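Local coordinates for protein Pre-mRNA-splicing factor SAD1 (Saccharomyces cerevisiae, PDB 4MSX) that is a catalytically inactive deubiquitinase relative that promotes assembly of newly made U4 snRNA into the U4/U6 snRNP and is required for pre-mRNA splicing, at residues 122-125 with 126-129; 220-223 with 224-228; 250-254 with 255-259; 274-277 with 278-282. One frame throughout, in Å; residues are numbered along the deposited sequence. Where two conformers were deposited one is given.

Contact 1. Residues 122-125 with 126-129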
loop_
_atom_site.group_PDB
_atom_site.type_symbol
_atom_site.label_atom_id
_atom_site.label_comp_id
_atom_site.label_asym_id
_atom_site.label_seq_id
_atom_site.Cartn_x
_atom_site.Cartn_y
_atom_site.Cartn_z
ATOM N N PHE A 122 -20.514 -17.791 14.749
ATOM C CA PHE A 122 -20.255 -17.322 13.407
ATOM C C PHE A 122 -20.234 -15.781 13.376
ATOM O O PHE A 122 -20.902 -15.111 14.188
ATOM C CB PHE A 122 -21.350 -17.815 12.467
ATOM C CG PHE A 122 -21.302 -19.311 12.287
ATOM C CD1 PHE A 122 -21.813 -20.145 13.307
ATOM C CD2 PHE A 122 -20.632 -19.884 11.193
ATOM C CE1 PHE A 122 -21.711 -21.542 13.191
ATOM C CE2 PHE A 122 -20.543 -21.258 11.036
ATOM C CZ PHE A 122 -21.096 -22.114 12.038
ATOM N N LEU A 123 -19.500 -15.240 12.402
ATOM C CA LEU A 123 -19.539 -13.815 12.125
ATOM C C LEU A 123 -20.092 -13.629 10.734
ATOM O O LEU A 123 -19.567 -14.200 9.758
ATOM C CB LEU A 123 -18.089 -13.233 12.213
ATOM C CG LEU A 123 -18.014 -11.770 11.822
ATOM C CD1 LEU A 123 -18.832 -10.797 12.781
ATOM C CD2 LEU A 123 -16.556 -11.386 11.827
ATOM N N ASN A 124 -21.103 -12.789 10.583
ATOM C CA ASN A 124 -21.555 -12.477 9.234
ATOM C C ASN A 124 -20.531 -11.509 8.638
ATOM O O ASN A 124 -20.331 -10.454 9.229
ATOM C CB ASN A 124 -22.931 -11.775 9.260
ATOM C CG ASN A 124 -23.478 -11.514 7.872
ATOM O OD1 ASN A 124 -22.805 -10.912 7.024
ATOM N ND2 ASN A 124 -24.698 -11.997 7.605
ATOM N N LEU A 125 -19.899 -11.855 7.520
ATOM C CA LEU A 125 -18.757 -11.059 7.005
ATOM C C LEU A 125 -19.184 -9.746 6.342
ATOM O O LEU A 125 -18.344 -8.895 6.038
ATOM C CB LEU A 125 -17.919 -11.867 6.011
ATOM C CG LEU A 125 -17.162 -13.004 6.715
ATOM C CD1 LEU A 125 -16.447 -13.873 5.716
ATOM C CD2 LEU A 125 -16.187 -12.443 7.835
ATOM N N THR A 126 -20.478 -9.584 6.103
ATOM C CA THR A 126 -20.979 -8.399 5.437
ATOM C C THR A 126 -21.552 -7.403 6.440
ATOM O O THR A 126 -21.246 -6.211 6.365
ATOM C CB THR A 126 -22.019 -8.751 4.378
ATOM O OG1 THR A 126 -21.373 -9.408 3.284
ATOM C CG2 THR A 126 -22.700 -7.501 3.881
ATOM N N SER A 127 -22.321 -7.878 7.418
ATOM C CA SER A 127 -22.938 -6.980 8.387
ATOM C C SER A 127 -22.136 -6.917 9.672
ATOM O O SER A 127 -22.387 -6.086 10.549
ATOM C CB SER A 127 -24.349 -7.483 8.716
ATOM O OG SER A 127 -24.270 -8.717 9.417
ATOM N N LEU A 128 -21.166 -7.814 9.807
ATOM C CA LEU A 128 -20.372 -7.897 11.043
ATOM C C LEU A 128 -21.184 -8.151 12.348
ATOM O O LEU A 128 -20.725 -7.847 13.459
ATOM C CB LEU A 128 -19.490 -6.645 11.182
ATOM C CG LEU A 128 -18.522 -6.385 10.029
ATOM C CD1 LEU A 128 -17.600 -5.213 10.435
ATOM C CD2 LEU A 128 -17.701 -7.626 9.703
ATOM N N LYS A 129 -22.363 -8.746 12.232
ATOM C CA LYS A 129 -23.082 -9.230 13.422
ATOM C C LYS A 129 -22.743 -10.710 13.697
ATOM O O LYS A 129 -22.491 -11.465 12.765
ATOM C CB LYS A 129 -24.580 -9.087 13.186
ATOM C CG LYS A 129 -25.073 -7.648 13.229
ATOM C CD LYS A 129 -26.404 -7.529 12.504
ATOM C CE LYS A 129 -26.967 -6.119 12.577
ATOM N NZ LYS A 129 -28.092 -6.005 11.602
HETATM O O HOH W 1 -22.133 -12.027 4.341
#
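Asn124 turns its side chain toward the backbone of Thr126 and Ser127, forming an Asx turn inside the loop that joins strands 121-124 and 130-132 of the antiparallel sheet of the UBP-type zinc finger. With CG anti to the backbone N (chi1 -176°), the amide is carried into the bend, and OD1 collects two amide hydrogens that arrive from different directions. Thr126 N, 2.8 Å from Asn124 OD1, lies in the carbonyl plane. Ser127 N, 3.1 Å from Asn124 OD1, sits well above that plane, 56° out of it, although its N-H still points rather straight at the oxygen. A water donates a third bond to OD1 and receives one from Thr126 OG1, whose other partner is Lys80. The backbone of Asn124 closes the hairpin: Asn124 N donates to Lys129 O at 2.9 Å in a nearly straight bond, while the bond from Leu128 N back to Asn124 O is weak. Leu128 has a positive phi of 58°, and this left-handed backbone turns the chain back toward the strand. Leu123 lies against that turn mainly with one methyl, its CD1 being 3.6 Å from Leu128 C, whereas the two leucine side chains only brush each other. Ser127 completes the packing against the amide, its OG standing 3.3 Å from both CB and CG of Asn124.

Contact 2. Residues 220-223 with 224-228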
loop_
_atom_site.group_PDB
_atom_site.type_symbol
_atom_site.label_atom_id
_atom_site.label_comp_id
_atom_site.label_asym_id
_atom_site.label_seq_id
_atom_site.Cartn_x
_atom_site.Cartn_y
_atom_site.Cartn_z
ATOM N N GLN A 220 -19.408 4.664 -1.474
ATOM C CA GLN A 220 -18.549 5.100 -2.563
ATOM C C GLN A 220 -18.172 3.928 -3.537
ATOM O O GLN A 220 -17.234 4.057 -4.324
ATOM C CB GLN A 220 -17.294 5.899 -2.023
ATOM C CG GLN A 220 -17.596 7.152 -1.100
ATOM C CD GLN A 220 -16.404 8.188 -0.935
ATOM O OE1 GLN A 220 -15.686 8.468 -1.870
ATOM N NE2 GLN A 220 -16.252 8.759 0.256
ATOM N N GLY A 221 -18.915 2.809 -3.510
ATOM C CA GLY A 221 -18.655 1.676 -4.407
ATOM C C GLY A 221 -17.666 0.629 -3.859
ATOM O O GLY A 221 -16.909 0.934 -2.930
ATOM N N GLU A 222 -17.662 -0.567 -4.434
ATOM C CA GLU A 222 -16.869 -1.691 -3.933
ATOM C C GLU A 222 -15.290 -1.471 -3.951
ATOM O O GLU A 222 -14.597 -1.836 -3.001
ATOM C CB GLU A 222 -17.161 -2.917 -4.741
ATOM C CG GLU A 222 -16.391 -4.115 -4.235
ATOM C CD GLU A 222 -17.034 -5.457 -4.559
ATOM O OE1 GLU A 222 -18.051 -5.486 -5.300
ATOM O OE2 GLU A 222 -16.503 -6.491 -4.070
ATOM N N PHE A 223 -14.777 -0.885 -5.023
ATOM C CA PHE A 223 -13.310 -0.616 -5.092
ATOM C C PHE A 223 -12.868 0.235 -3.863
ATOM O O PHE A 223 -11.912 -0.124 -3.138
ATOM C CB PHE A 223 -12.968 0.120 -6.359
ATOM C CG PHE A 223 -11.593 0.735 -6.311
ATOM C CD1 PHE A 223 -10.463 -0.086 -6.386
ATOM C CD2 PHE A 223 -11.435 2.102 -6.138
ATOM C CE1 PHE A 223 -9.144 0.484 -6.323
ATOM C CE2 PHE A 223 -10.141 2.689 -6.068
ATOM C CZ PHE A 223 -8.987 1.861 -6.159
ATOM N N ILE A 224 -13.558 1.362 -3.625
ATOM C CA ILE A 224 -13.133 2.308 -2.563
ATOM C C ILE A 224 -13.338 1.650 -1.205
ATOM O O ILE A 224 -12.479 1.738 -0.344
ATOM C CB ILE A 224 -13.863 3.687 -2.589
ATOM C CG1 ILE A 224 -13.362 4.573 -3.717
ATOM C CG2 ILE A 224 -13.561 4.502 -1.313
ATOM C CD1 ILE A 224 -11.858 5.126 -3.462
ATOM N N LYS A 225 -14.449 0.913 -1.025
ATOM C CA LYS A 225 -14.617 0.211 0.239
ATOM C C LYS A 225 -13.477 -0.802 0.458
ATOM O O LYS A 225 -12.888 -0.870 1.535
ATOM C CB LYS A 225 -15.972 -0.526 0.285
ATOM C CG LYS A 225 -16.200 -1.192 1.624
ATOM C CD LYS A 225 -17.655 -1.647 1.771
ATOM C CE LYS A 225 -17.913 -2.319 3.128
ATOM N NZ LYS A 225 -17.451 -1.487 4.284
ATOM N N ARG A 226 -13.152 -1.615 -0.550
ATOM C CA ARG A 226 -12.124 -2.611 -0.318
ATOM C C ARG A 226 -10.767 -1.938 -0.037
ATOM O O ARG A 226 -10.005 -2.389 0.798
ATOM C CB ARG A 226 -11.997 -3.522 -1.546
ATOM C CG ARG A 226 -13.102 -4.610 -1.619
ATOM C CD ARG A 226 -12.884 -5.245 -2.990
ATOM N NE ARG A 226 -13.695 -6.407 -3.310
ATOM C CZ ARG A 226 -13.256 -7.671 -3.268
ATOM N NH1 ARG A 226 -12.025 -8.000 -2.828
ATOM N NH2 ARG A 226 -14.076 -8.610 -3.639
ATOM N N LEU A 227 -10.487 -0.851 -0.736
ATOM C CA LEU A 227 -9.173 -0.215 -0.596
ATOM C C LEU A 227 -9.115 0.378 0.843
ATOM O O LEU A 227 -8.079 0.356 1.531
ATOM C CB LEU A 227 -9.027 0.885 -1.655
ATOM C CG LEU A 227 -7.794 1.791 -1.465
ATOM C CD1 LEU A 227 -6.523 0.954 -1.444
ATOM C CD2 LEU A 227 -7.741 2.830 -2.595
ATOM N N SER A 228 -10.239 0.928 1.284
ATOM C CA SER A 228 -10.238 1.577 2.615
ATOM C C SER A 228 -9.976 0.518 3.677
ATOM O O SER A 228 -9.276 0.769 4.702
ATOM C CB SER A 228 -11.576 2.331 2.911
ATOM O OG SER A 228 -12.657 1.424 3.108
HETATM O O HOH W 2 -15.620 2.433 -5.612
#
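Glu222 and Arg226, one helical turn apart, lie side by side and point the same way, their carboxylate and guanidinium planes only 18° apart. One oxygen takes the whole grip: Glu222 OE2 is 2.9 Å from Arg226 NE and 3.3 Å from Arg226 NH2, both nitrogens reaching it from the same face of the carboxylate. An extended chain from CG to NE brings the arginine alongside, and its NH1 turns to a second carboxylate, that of Asp248. A leucine in place of Arg226 would probably leave both Glu222 OE2 and Asp248 without this shared cation. This polar side is the looser one, with Glu222 exposed. The inner side is compact and buried: Phe223 CZ lies 3.9 Å from Leu227 CD2, and Phe223 CD2 lies 4.0 Å from Ile224 CG1, while helix 266-280 packs against all three residues. At the exposed start, a water links Gln220 O (2.6 Å) to Ile224 N (3.1 Å), so that an amide of the first turn is served by solvent. Gly221 has a phi of 90° that suits glycine, and its O accepts from Lys225 N. Together these features mark a helix N-terminus with a glycine N-cap and an i to i+4 salt bridge.

Contact 3. Residues 250-254 with 255-259; sequences VSYLK and VREGL
Tyr252 meets Glu257 at its hydroxyl and Arg256 along its ring edge. Tyr252 OH donates to Glu257 OE2 over 2.5 Å, a short contact that counts only as a weak bond. Glu257 CG rests 3.6 Å from Tyr252 CE2, and the bend at chi2 (-73°) swings the carboxylate to the hydroxyl. In the conformer of Arg256 given here, one of two, Tyr252 CE1 stands 3.7 Å above the centre of the guanidinium plane, which is turned 89° from the ring. An alanine in place of Tyr252 would probably leave Glu257 OE2 without its hydroxyl donor and open a gap against the face of the Arg256 guanidinium. The backbone that carries Arg256 and Glu257 is the closing turn of the helix. The chain leaves it through Gly258 at positive phi, and Leu259 N returns to Leu253 O at 3.0 Å and 168°, a wide C-terminal turn. A water donates to Lys254 O and accepts weakly from Gly258 N, bridging the turn. Leu253 CB and Leu259 CD2, 4.0 Å apart, supply the apolar clasp. Farther out, Arg256 is paired with Glu222 and Glu257 with Lys276, while Leu253 and Leu259 both pack on Phe269 and Trp272, setting this terminus between helices 222-234 and 266-280.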
loop_
_atom_site.group_PDB
_atom_site.type_symbol
_atom_site.label_atom_id
_atom_site.label_comp_id
_atom_site.label_asym_id
_atom_site.label_seq_id
_atom_site.Cartn_x
_atom_site.Cartn_y
_atom_site.Cartn_z
ATOM N N VAL A 250 -6.028 -7.564 -4.942
ATOM C CA VAL A 250 -5.359 -7.274 -6.253
ATOM C C VAL A 250 -6.024 -8.116 -7.329
ATOM O O VAL A 250 -6.236 -7.678 -8.444
ATOM C CB VAL A 250 -3.825 -7.504 -6.221
ATOM C CG1 VAL A 250 -3.262 -7.191 -7.635
ATOM C CG2 VAL A 250 -3.176 -6.558 -5.140
ATOM N N SER A 251 -6.427 -9.322 -6.954
ATOM C CA SER A 251 -7.092 -10.186 -7.923
ATOM C C SER A 251 -8.459 -9.594 -8.259
ATOM O O SER A 251 -8.873 -9.593 -9.421
ATOM C CB SER A 251 -7.162 -11.637 -7.411
ATOM O OG SER A 251 -8.029 -12.334 -8.250
ATOM N N TYR A 252 -9.139 -8.987 -7.281
ATOM C CA TYR A 252 -10.382 -8.295 -7.565
ATOM C C TYR A 252 -10.175 -7.154 -8.579
ATOM O O TYR A 252 -11.016 -6.880 -9.479
ATOM C CB TYR A 252 -11.012 -7.728 -6.220
ATOM C CG TYR A 252 -12.017 -6.634 -6.442
ATOM C CD1 TYR A 252 -13.333 -6.946 -6.747
ATOM C CD2 TYR A 252 -11.677 -5.294 -6.350
ATOM C CE1 TYR A 252 -14.272 -5.966 -7.003
ATOM C CE2 TYR A 252 -12.621 -4.286 -6.604
ATOM C CZ TYR A 252 -13.919 -4.651 -6.938
ATOM O OH TYR A 252 -14.885 -3.726 -7.221
ATOM N N LEU A 253 -9.103 -6.382 -8.399
ATOM C CA LEU A 253 -8.862 -5.318 -9.359
ATOM C C LEU A 253 -8.766 -5.854 -10.830
ATOM O O LEU A 253 -9.189 -5.200 -11.747
ATOM C CB LEU A 253 -7.530 -4.614 -9.020
ATOM C CG LEU A 253 -7.527 -3.964 -7.623
ATOM C CD1 LEU A 253 -6.108 -3.266 -7.467
ATOM C CD2 LEU A 253 -8.651 -2.900 -7.479
ATOM N N LYS A 254 -8.158 -7.002 -10.995
ATOM C CA LYS A 254 -7.934 -7.546 -12.362
ATOM C C LYS A 254 -9.293 -8.109 -12.874
ATOM O O LYS A 254 -9.713 -7.890 -14.028
ATOM C CB LYS A 254 -6.901 -8.670 -12.332
ATOM C CG LYS A 254 -5.473 -8.274 -11.782
ATOM C CD LYS A 254 -4.338 -9.178 -12.340
ATOM C CE LYS A 254 -3.354 -9.683 -11.262
ATOM N NZ LYS A 254 -3.824 -10.910 -10.467
ATOM N N VAL A 255 -9.993 -8.812 -11.990
ATOM C CA VAL A 255 -11.252 -9.513 -12.410
ATOM C C VAL A 255 -12.414 -8.538 -12.602
ATOM O O VAL A 255 -13.178 -8.629 -13.563
ATOM C CB VAL A 255 -11.590 -10.613 -11.375
ATOM C CG1 VAL A 255 -13.030 -11.210 -11.582
ATOM C CG2 VAL A 255 -10.552 -11.697 -11.448
ATOM N N ARG A 256 -12.542 -7.537 -11.740
ATOM C CA ARG A 256 -13.715 -6.702 -11.820
ATOM C C ARG A 256 -13.435 -5.231 -12.122
ATOM O O ARG A 256 -14.348 -4.505 -12.505
ATOM C CB ARG A 256 -14.580 -6.930 -10.545
ATOM C CG ARG A 256 -15.442 -8.217 -10.680
ATOM C CD ARG A 256 -16.526 -8.396 -9.617
ATOM N NE ARG A 256 -16.027 -9.127 -8.447
ATOM C CZ ARG A 256 -16.466 -8.958 -7.202
ATOM N NH1 ARG A 256 -17.432 -8.080 -6.939
ATOM N NH2 ARG A 256 -15.934 -9.670 -6.208
ATOM N N GLU A 257 -12.180 -4.764 -11.971
ATOM C CA GLU A 257 -11.926 -3.344 -12.282
ATOM C C GLU A 257 -11.015 -3.154 -13.523
ATOM O O GLU A 257 -10.536 -2.060 -13.772
ATOM C CB GLU A 257 -11.304 -2.630 -11.083
ATOM C CG GLU A 257 -12.176 -2.766 -9.861
ATOM C CD GLU A 257 -13.478 -1.903 -9.913
ATOM O OE1 GLU A 257 -13.647 -1.052 -10.821
ATOM O OE2 GLU A 257 -14.318 -2.062 -9.007
ATOM N N GLY A 258 -10.762 -4.227 -14.263
ATOM C CA GLY A 258 -10.068 -4.102 -15.532
ATOM C C GLY A 258 -8.577 -3.787 -15.397
ATOM O O GLY A 258 -7.959 -3.320 -16.366
ATOM N N LEU A 259 -7.969 -4.104 -14.251
ATOM C CA LEU A 259 -6.503 -3.930 -14.119
ATOM C C LEU A 259 -5.834 -5.033 -14.977
ATOM O O LEU A 259 -5.909 -6.234 -14.647
ATOM C CB LEU A 259 -6.019 -4.115 -12.673
ATOM C CG LEU A 259 -4.484 -4.023 -12.497
ATOM C CD1 LEU A 259 -3.964 -2.615 -12.975
ATOM C CD2 LEU A 259 -4.109 -4.303 -11.022
HETATM O O HOH W 3 -12.253 -6.366 -14.988
HETATM O O HOH W 4 -8.541 -7.314 -16.282
#

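Contact 4. Residues 274-277 with 278-282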
loop_
_atom_site.group_PDB
_atom_site.type_symbol
_atom_site.label_atom_id
_atom_site.label_comp_id
_atom_site.label_asym_id
_atom_site.label_seq_id
_atom_site.Cartn_x
_atom_site.Cartn_y
_atom_site.Cartn_z
ATOM N N PHE A 274 -4.005 5.703 -8.311
ATOM C CA PHE A 274 -4.418 7.126 -8.113
ATOM C C PHE A 274 -5.549 7.530 -9.057
ATOM O O PHE A 274 -6.508 8.211 -8.649
ATOM C CB PHE A 274 -3.278 8.099 -8.383
ATOM C CG PHE A 274 -2.372 8.306 -7.206
ATOM C CD1 PHE A 274 -2.308 7.383 -6.184
ATOM C CD2 PHE A 274 -1.598 9.445 -7.110
ATOM C CE1 PHE A 274 -1.469 7.589 -5.075
ATOM C CE2 PHE A 274 -0.756 9.656 -6.016
ATOM C CZ PHE A 274 -0.693 8.730 -5.009
ATOM N N ASN A 275 -5.468 7.109 -10.325
ATOM C CA ASN A 275 -6.530 7.466 -11.246
ATOM C C ASN A 275 -7.843 6.770 -10.883
ATOM O O ASN A 275 -8.933 7.335 -11.061
ATOM C CB ASN A 275 -6.135 7.227 -12.717
ATOM C CG ASN A 275 -5.001 8.204 -13.191
ATOM O OD1 ASN A 275 -4.931 9.378 -12.770
ATOM N ND2 ASN A 275 -4.103 7.704 -14.037
ATOM N N LYS A 276 -7.762 5.545 -10.380
ATOM C CA LYS A 276 -8.989 4.808 -10.086
ATOM C C LYS A 276 -9.654 5.430 -8.818
ATOM O O LYS A 276 -10.887 5.474 -8.677
ATOM C CB LYS A 276 -8.688 3.335 -9.876
ATOM C CG LYS A 276 -9.909 2.470 -9.525
ATOM C CD LYS A 276 -10.773 2.348 -10.770
ATOM C CE LYS A 276 -12.030 1.614 -10.454
ATOM N NZ LYS A 276 -12.778 1.238 -11.670
ATOM N N ILE A 277 -8.830 5.847 -7.882
ATOM C CA ILE A 277 -9.336 6.496 -6.650
ATOM C C ILE A 277 -10.060 7.777 -7.045
ATOM O O ILE A 277 -11.207 8.020 -6.598
ATOM C CB ILE A 277 -8.220 6.834 -5.649
ATOM C CG1 ILE A 277 -7.667 5.546 -5.055
ATOM C CG2 ILE A 277 -8.772 7.789 -4.503
ATOM C CD1 ILE A 277 -6.339 5.730 -4.330
ATOM N N CYS A 278 -9.436 8.557 -7.910
ATOM C CA CYS A 278 -9.999 9.841 -8.343
ATOM C C CYS A 278 -11.325 9.707 -9.105
ATOM O O CYS A 278 -12.199 10.573 -8.994
ATOM C CB CYS A 278 -9.007 10.605 -9.200
ATOM S SG CYS A 278 -7.624 11.312 -8.232
ATOM N N SER A 279 -11.476 8.635 -9.883
ATOM C CA SER A 279 -12.684 8.458 -10.660
ATOM C C SER A 279 -13.762 7.811 -9.798
ATOM O O SER A 279 -14.946 7.731 -10.184
ATOM C CB SER A 279 -12.353 7.594 -11.897
ATOM O OG SER A 279 -12.205 6.256 -11.476
ATOM N N SER A 280 -13.380 7.332 -8.620
ATOM C CA SER A 280 -14.320 6.620 -7.748
ATOM C C SER A 280 -14.819 7.418 -6.508
ATOM O O SER A 280 -15.826 7.054 -5.932
ATOM C CB SER A 280 -13.676 5.346 -7.219
ATOM O OG SER A 280 -13.311 4.530 -8.319
ATOM N N SER A 281 -14.084 8.440 -6.086
ATOM C CA SER A 281 -14.366 9.140 -4.816
ATOM C C SER A 281 -14.079 10.605 -4.988
ATOM O O SER A 281 -12.919 10.996 -5.194
ATOM C CB SER A 281 -13.510 8.598 -3.668
ATOM O OG SER A 281 -13.593 9.473 -2.490
ATOM N N ASN A 282 -15.104 11.451 -4.899
ATOM C CA ASN A 282 -14.830 12.886 -5.030
ATOM C C ASN A 282 -14.003 13.407 -3.874
ATOM O O ASN A 282 -13.139 14.276 -4.074
ATOM C CB ASN A 282 -16.128 13.694 -5.204
ATOM C CG ASN A 282 -16.769 13.457 -6.560
ATOM O OD1 ASN A 282 -16.076 13.378 -7.588
ATOM N ND2 ASN A 282 -18.096 13.312 -6.575
HETATM O O HOH W 5 -14.083 4.173 -11.604
#
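Lys276 runs beside Ser280 one turn further along helix 266-280. Its CB starts out away from the turn that follows. The next atom, CG, packs against Phe223 of helix 222-234. The chain then bends at chi2 (71°), which brings it back along the helix past the serine: CD passes 4.1 Å from Ser280 OG, and CE comes closer, 3.8 Å from the same Ser280 OG. At the tip, NZ makes a weak bond to a water 3.2 Å away, which also lies 2.8 Å from Ser279 OG, but its stronger partner is the carboxylate of Glu257, near the end of helix 247-256, in a salt bridge.

The carbonyl of Lys276 is gripped as well. Ser280 OG, set anti to its own carbonyl carbon (chi1 -59°), reaches back along the helix and donates to Lys276 O at 2.6 Å, tilted 21° from the carbonyl plane. Behind it, Cys278 N is bonded to Phe274 O at 3.0 Å in the regular helical pattern. The backbone then tightens as the helix finishes: Ser280 N reaches Ile277 O at 3.0 Å from far above the carbonyl plane, and Ser281 N adds a weak bond to the same oxygen. The Ser281 hydroxyl caps Leu284 N, while Ile277 packs on Leu284 and Leu288, so this is a helix-to-helix junction whose second helix, 282-292, begins at a serine N-cap.

Overall arrangement
Contact 1 belongs to the zinc finger, where the side chain of Phe122 comes within about 6 Å of the bound zinc, whereas contacts 2, 3 and 4 lie in the ubiquitin-hydrolase-like domain, away from the metal. The centre of contact 1 is 18 Å from that of contact 2 and 28 Å from that of contact 4, without touching either. The other three centres lie 10 to 15 Å apart and are directly linked. Glu222 OE1 meets Arg256 NH1 at 3.1 Å between contacts 2 and 3; Glu257 OE1 meets Lys276 NZ at 2.6 Å between contacts 3 and 4. Apolar packing, such as Leu227 against Ile277, joins contacts 2 and 4 in this helical cluster.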